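Local coordinates for hypothetical conserved protein (Geobacillus kaustophilus, PDB 2R5X) that is of unknown function but belongs to the YugN-like family and folds as a single alpha+beta chain with an antiparallel sheet, at residues 27-32 with 53-58; 42-47 with 106-111. The protein carries 1 engineered substitution. One frame throughout, in Å; residues are numbered along the deposited sequence. Where two conformers were deposited one is given.

Overall arrangement
From the N terminus, the chain passes through helix 17-26 into segment 27-32, which carries the short strand 30-32. Strands 39-48 and 51-61 follow as sheet neighbours. Contact 1 closes the loop from 27-32 to 53-58 and reaches across strand 39-48, which pairs with 30-32 on one side and 51-61 on the other. Contact 2 closes a much longer loop, from strand 39-48 to helix 99-117. The two contacts cross, because 42-47 leaves from within the first loop and 106-111 lies beyond its end. Their centres are about 6 Å apart. Together they join the turn after helix 17-26, the central strands and the C-terminal helix into one core.

Contact 1. Residues 27-32 with 53-58; sequences LGFVRA and YYLRVQ
F29 lies against L55 and V57, and its ring makes most of this contact. From CB the ring leaves beside the backbone N, with CG anti to the carbonyl carbon (chi1 -70°). CB points toward strand 51-61. F29 CD1 is 3.9 Å from L55 O. F29 CE1 comes closer, 3.5 Å from the same L55 O. F29 CE1 also lies 3.8 Å from V57 CG2. F29 CZ, at the tip, meets the side chain of L55 at CD2, 3.9 Å away. The side chains of F29 and V57 cross at about a right angle. Y42 and V108 also touch F29, so the ring is buried among sheet and helix residues.

A second, thinner touch lies at A32, whose CB is 4.0 Å from R56 NH2. The R56 chain starts away from this segment, and its bend at chi3 (-70°) helps bring the guanidinium back. D43 holds that group through a salt bridge, and CE1 of Y54 lies above one of its faces, offset toward the rim.

Just before F29, G28 has positive phi and is the C-prime residue of a Schellman motif. The contact thus joins the Schellman-capped end of helix 17-26 to the apolar layer between the antiparallel sheet and helix 99-117.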
loop_
_atom_site.group_PDB
_atom_site.type_symbol
_atom_site.label_atom_id
_atom_site.label_comp_id
_atom_site.label_asym_id
_atom_site.label_seq_id
_atom_site.Cartn_x
_atom_site.Cartn_y
_atom_site.Cartn_z
ATOM N N LEU A 27 5.273 1.494 -8.863
ATOM C CA LEU A 27 4.229 0.479 -8.970
ATOM C C LEU A 27 2.822 1.051 -9.047
ATOM O O LEU A 27 1.842 0.326 -8.875
ATOM C CB LEU A 27 4.355 -0.553 -7.850
ATOM C CG LEU A 27 5.722 -1.258 -7.804
ATOM C CD1 LEU A 27 5.798 -2.198 -6.626
ATOM C CD2 LEU A 27 6.021 -1.998 -9.088
ATOM N N GLY A 28 2.727 2.347 -9.326
ATOM C CA GLY A 28 1.440 2.988 -9.601
ATOM C C GLY A 28 0.694 3.555 -8.401
ATOM O O GLY A 28 -0.470 3.932 -8.523
ATOM N N PHE A 29 1.362 3.632 -7.253
ATOM C CA PHE A 29 0.742 4.163 -6.036
ATOM C C PHE A 29 0.979 5.663 -5.936
ATOM O O PHE A 29 2.026 6.161 -6.352
ATOM C CB PHE A 29 1.313 3.493 -4.777
ATOM C CG PHE A 29 0.922 2.052 -4.607
ATOM C CD1 PHE A 29 -0.105 1.694 -3.732
ATOM C CD2 PHE A 29 1.599 1.048 -5.292
ATOM C CE1 PHE A 29 -0.467 0.368 -3.567
ATOM C CE2 PHE A 29 1.249 -0.284 -5.131
ATOM C CZ PHE A 29 0.217 -0.632 -4.271
ATOM N N VAL A 30 0.003 6.381 -5.387
ATOM C CA VAL A 30 0.204 7.779 -4.992
ATOM C C VAL A 30 0.025 7.894 -3.472
ATOM O O VAL A 30 -0.663 7.062 -2.871
ATOM C CB VAL A 30 -0.748 8.756 -5.742
ATOM C CG1 VAL A 30 -0.520 8.678 -7.251
ATOM C CG2 VAL A 30 -2.218 8.493 -5.396
ATOM N N ARG A 31 0.625 8.875 -2.840
ATOM C CA ARG A 31 0.443 9.082 -1.423
ATOM C C ARG A 31 -0.967 9.447 -1.096
ATOM O O ARG A 31 -1.574 10.156 -1.817
ATOM C CB ARG A 31 1.304 10.203 -0.942
ATOM C CG ARG A 31 2.655 9.814 -0.568
ATOM C CD ARG A 31 2.738 9.063 0.723
ATOM N NE ARG A 31 4.124 9.084 1.022
ATOM C CZ ARG A 31 4.650 9.781 1.991
ATOM N NH1 ARG A 31 5.942 9.792 2.146
ATOM N NH2 ARG A 31 3.868 10.405 2.819
ATOM N N ALA A 32 -1.458 8.955 0.006
ATOM C CA ALA A 32 -2.819 9.240 0.427
ATOM C C ALA A 32 -2.830 9.537 1.915
ATOM O O ALA A 32 -1.803 9.391 2.583
ATOM C CB ALA A 32 -3.731 8.062 0.105
ATOM N N TYR A 53 -12.205 1.432 -6.729
ATOM C CA TYR A 53 -11.533 0.541 -5.806
ATOM C C TYR A 53 -10.136 1.072 -5.614
ATOM O O TYR A 53 -9.526 1.592 -6.556
ATOM C CB TYR A 53 -11.473 -0.876 -6.366
ATOM C CG TYR A 53 -12.814 -1.555 -6.436
ATOM C CD1 TYR A 53 -13.322 -2.256 -5.338
ATOM C CD2 TYR A 53 -13.580 -1.503 -7.601
ATOM C CE1 TYR A 53 -14.557 -2.887 -5.403
ATOM C CE2 TYR A 53 -14.815 -2.130 -7.676
ATOM C CZ TYR A 53 -15.302 -2.815 -6.576
ATOM O OH TYR A 53 -16.530 -3.434 -6.658
ATOM N N TYR A 54 -9.624 0.952 -4.396
ATOM C CA TYR A 54 -8.267 1.396 -4.126
ATOM C C TYR A 54 -7.482 0.384 -3.296
ATOM O O TYR A 54 -7.944 -0.086 -2.258
ATOM C CB TYR A 54 -8.230 2.812 -3.515
ATOM C CG TYR A 54 -9.068 3.007 -2.265
ATOM C CD1 TYR A 54 -8.504 2.853 -0.994
ATOM C CD2 TYR A 54 -10.413 3.372 -2.351
ATOM C CE1 TYR A 54 -9.266 3.041 0.155
ATOM C CE2 TYR A 54 -11.187 3.559 -1.205
ATOM C CZ TYR A 54 -10.603 3.399 0.041
ATOM O OH TYR A 54 -11.360 3.587 1.173
ATOM N N LEU A 55 -6.300 0.034 -3.790
ATOM C CA LEU A 55 -5.396 -0.850 -3.073
ATOM C C LEU A 55 -4.553 0.011 -2.145
ATOM O O LEU A 55 -3.779 0.843 -2.603
ATOM C CB LEU A 55 -4.510 -1.624 -4.061
ATOM C CG LEU A 55 -3.425 -2.568 -3.530
ATOM C CD1 LEU A 55 -3.995 -3.609 -2.560
ATOM C CD2 LEU A 55 -2.706 -3.240 -4.688
ATOM N N ARG A 56 -4.702 -0.198 -0.841
ATOM C CA ARG A 56 -4.055 0.663 0.142
ATOM C C ARG A 56 -2.936 -0.051 0.882
ATOM O O ARG A 56 -3.164 -1.078 1.522
ATOM C CB ARG A 56 -5.093 1.203 1.135
ATOM C CG ARG A 56 -4.510 2.026 2.281
ATOM C CD ARG A 56 -5.559 2.952 2.906
ATOM N NE ARG A 56 -5.940 4.045 2.009
ATOM C CZ ARG A 56 -6.601 5.139 2.379
ATOM N NH1 ARG A 56 -6.962 5.316 3.644
ATOM N NH2 ARG A 56 -6.895 6.068 1.485
ATOM N N VAL A 57 -1.730 0.508 0.786
ATOM C CA VAL A 57 -0.567 0.027 1.542
ATOM C C VAL A 57 -0.191 1.106 2.558
ATOM O O VAL A 57 -0.079 2.280 2.221
ATOM C CB VAL A 57 0.623 -0.320 0.617
ATOM C CG1 VAL A 57 1.863 -0.732 1.417
ATOM C CG2 VAL A 57 0.226 -1.437 -0.347
ATOM N N GLN A 58 -0.014 0.690 3.805
ATOM C CA GLN A 58 0.180 1.617 4.898
ATOM C C GLN A 58 1.291 1.110 5.798
ATOM O O GLN A 58 1.481 -0.100 5.951
ATOM C CB GLN A 58 -1.119 1.740 5.687
ATOM C CG GLN A 58 -1.288 3.044 6.421
ATOM C CD GLN A 58 -2.678 3.204 6.988
ATOM O OE1 GLN A 58 -3.214 2.287 7.604
ATOM N NE2 GLN A 58 -3.269 4.380 6.793
#

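Contact 2. Residues 42-47 with 106-111; sequences YDRKYV and QNVLAQ
Helix-on-sheet packing brings V108, on helix 99-117, against R44 and Y46 of strand 39-48. The two strand residues are two apart, and both point their CB atoms toward the helix. The backbones stay well separated, with the CA atoms of R44 and V108 9.4 Å apart. Side chains therefore bridge the gap.

V108 CG2 does most of the touching. V108 CG2 lies over one face of the R44 guanidinium, 3.6 Å from R44 NH1. V108 CG2 is also 3.4 Å from Y46 OH. V108 CG1 is a more distant neighbour, 4.1 Å from R44 NH1. R44 reaches the helix because its chain is extended from CG to NE, with CG anti to the backbone N (chi1 -174°). Y46 comes in differently. Its ring starts beside the backbone N (chi1 -67°), and its side chain slides past V108 in the opposite direction.

F29 and L55 also touch V108, and the valine is buried.

No hydrogen bond joins the two segments. Their contact is van der Waals packing of one valine methyl against a guanidinium face and a phenol oxygen. The apolar layer under the helix thus meets polar groups here. V108 offers the R44 guanidinium apolar surface alone, and R44 NH1 finds a weak hydrogen bond at L27 O, just after helix 17-26, instead.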
loop_
_atom_site.group_PDB
_atom_site.type_symbol
_atom_site.label_atom_id
_atom_site.label_comp_id
_atom_site.label_asym_id
_atom_site.label_seq_id
_atom_site.Cartn_x
_atom_site.Cartn_y
_atom_site.Cartn_z
ATOM N N TYR A 42 -0.309 4.707 0.896
ATOM C CA TYR A 42 -0.211 4.743 -0.560
ATOM C C TYR A 42 -1.411 4.053 -1.171
ATOM O O TYR A 42 -1.752 2.942 -0.777
ATOM C CB TYR A 42 1.046 4.024 -1.037
ATOM C CG TYR A 42 2.320 4.484 -0.391
ATOM C CD1 TYR A 42 3.096 5.484 -0.973
ATOM C CD2 TYR A 42 2.760 3.911 0.803
ATOM C CE1 TYR A 42 4.289 5.886 -0.386
ATOM C CE2 TYR A 42 3.929 4.325 1.409
ATOM C CZ TYR A 42 4.691 5.306 0.808
ATOM O OH TYR A 42 5.857 5.700 1.412
ATOM N N ASP A 43 -2.044 4.708 -2.139
ATOM C CA ASP A 43 -3.224 4.146 -2.795
ATOM C C ASP A 43 -2.956 3.920 -4.269
ATOM O O ASP A 43 -2.364 4.772 -4.927
ATOM C CB ASP A 43 -4.423 5.090 -2.677
ATOM C CG ASP A 43 -5.094 5.032 -1.327
ATOM O OD1 ASP A 43 -4.702 4.202 -0.481
ATOM O OD2 ASP A 43 -6.031 5.833 -1.115
ATOM N N ARG A 44 -3.391 2.775 -4.781
ATOM C CA ARG A 44 -3.465 2.574 -6.224
ATOM C C ARG A 44 -4.921 2.388 -6.594
ATOM O O ARG A 44 -5.587 1.469 -6.106
ATOM C CB ARG A 44 -2.636 1.381 -6.686
ATOM C CG ARG A 44 -2.607 1.260 -8.198
ATOM C CD ARG A 44 -1.793 0.086 -8.654
ATOM N NE ARG A 44 -2.072 -0.215 -10.054
ATOM C CZ ARG A 44 -1.222 -0.814 -10.880
ATOM N NH1 ARG A 44 -0.022 -1.176 -10.458
ATOM N NH2 ARG A 44 -1.576 -1.046 -12.136
ATOM N N LYS A 45 -5.408 3.278 -7.448
ATOM C CA LYS A 45 -6.825 3.350 -7.774
ATOM C C LYS A 45 -7.169 2.529 -9.002
ATOM O O LYS A 45 -6.447 2.538 -10.002
ATOM C CB LYS A 45 -7.252 4.804 -7.990
ATOM C CG LYS A 45 -7.193 5.666 -6.744
ATOM C CD LYS A 45 -7.185 7.148 -7.111
ATOM C CE LYS A 45 -7.338 8.045 -5.885
ATOM N NZ LYS A 45 -6.227 7.914 -4.889
ATOM N N TYR A 46 -8.288 1.822 -8.902
ATOM C CA TYR A 46 -8.860 1.086 -10.005
ATOM C C TYR A 46 -10.257 1.645 -10.174
ATOM O O TYR A 46 -11.175 1.264 -9.443
ATOM C CB TYR A 46 -8.934 -0.410 -9.682
ATOM C CG TYR A 46 -7.587 -1.095 -9.546
ATOM C CD1 TYR A 46 -7.016 -1.777 -10.624
ATOM C CD2 TYR A 46 -6.893 -1.071 -8.336
ATOM C CE1 TYR A 46 -5.779 -2.405 -10.500
ATOM C CE2 TYR A 46 -5.657 -1.688 -8.202
ATOM C CZ TYR A 46 -5.109 -2.359 -9.283
ATOM O OH TYR A 46 -3.888 -2.971 -9.134
ATOM N N VAL A 47 -10.413 2.573 -11.113
ATOM C CA VAL A 47 -11.731 3.150 -11.372
ATOM C C VAL A 47 -12.545 2.251 -12.295
ATOM O O VAL A 47 -12.020 1.668 -13.249
ATOM C CB VAL A 47 -11.677 4.628 -11.879
ATOM C CG1 VAL A 47 -10.986 5.511 -10.852
ATOM C CG2 VAL A 47 -10.996 4.745 -13.247
ATOM N N GLN A 106 -3.538 -8.667 -5.651
ATOM C CA GLN A 106 -2.597 -9.704 -5.217
ATOM C C GLN A 106 -1.290 -9.666 -6.004
ATOM O O GLN A 106 -0.219 -9.831 -5.424
ATOM C CB GLN A 106 -3.237 -11.089 -5.315
ATOM C CG GLN A 106 -4.103 -11.446 -4.118
ATOM C CD GLN A 106 -4.999 -12.649 -4.362
ATOM O OE1 GLN A 106 -4.946 -13.280 -5.419
ATOM N NE2 GLN A 106 -5.833 -12.970 -3.376
ATOM N N ASN A 107 -1.391 -9.430 -7.315
ATOM C CA ASN A 107 -0.230 -9.345 -8.204
ATOM C C ASN A 107 0.649 -8.141 -7.907
ATOM O O ASN A 107 1.878 -8.241 -7.918
ATOM C CB ASN A 107 -0.669 -9.293 -9.680
ATOM C CG ASN A 107 -1.482 -10.515 -10.102
ATOM O OD1 ASN A 107 -1.503 -11.538 -9.412
ATOM N ND2 ASN A 107 -2.166 -10.406 -11.235
ATOM N N VAL A 108 0.008 -7.002 -7.658
ATOM C CA VAL A 108 0.718 -5.762 -7.369
ATOM C C VAL A 108 1.462 -5.890 -6.035
ATOM O O VAL A 108 2.616 -5.481 -5.919
ATOM C CB VAL A 108 -0.239 -4.541 -7.397
ATOM C CG1 VAL A 108 0.459 -3.283 -6.919
ATOM C CG2 VAL A 108 -0.776 -4.331 -8.811
ATOM N N LEU A 109 0.817 -6.498 -5.045
ATOM C CA LEU A 109 1.446 -6.713 -3.738
ATOM C C LEU A 109 2.655 -7.662 -3.800
ATOM O O LEU A 109 3.649 -7.463 -3.094
ATOM C CB LEU A 109 0.403 -7.191 -2.719
ATOM C CG LEU A 109 -0.659 -6.124 -2.386
ATOM C CD1 LEU A 109 -1.862 -6.720 -1.675
ATOM C CD2 LEU A 109 -0.056 -4.962 -1.586
ATOM N N ALA A 110 2.568 -8.678 -4.656
ATOM C CA ALA A 110 3.701 -9.582 -4.918
ATOM C C ALA A 110 4.920 -8.835 -5.463
ATOM O O ALA A 110 6.057 -9.125 -5.088
ATOM C CB ALA A 110 3.289 -10.678 -5.876
ATOM N N GLN A 111 4.690 -7.858 -6.333
ATOM C CA GLN A 111 5.802 -7.072 -6.835
ATOM C C GLN A 111 6.266 -6.008 -5.844
ATOM O O GLN A 111 7.431 -5.638 -5.859
ATOM C CB GLN A 111 5.554 -6.523 -8.249
ATOM C CG GLN A 111 4.481 -5.464 -8.394
ATOM C CD GLN A 111 4.108 -5.206 -9.845
ATOM O OE1 GLN A 111 2.950 -5.370 -10.243
ATOM N NE2 GLN A 111 5.087 -4.808 -10.642
#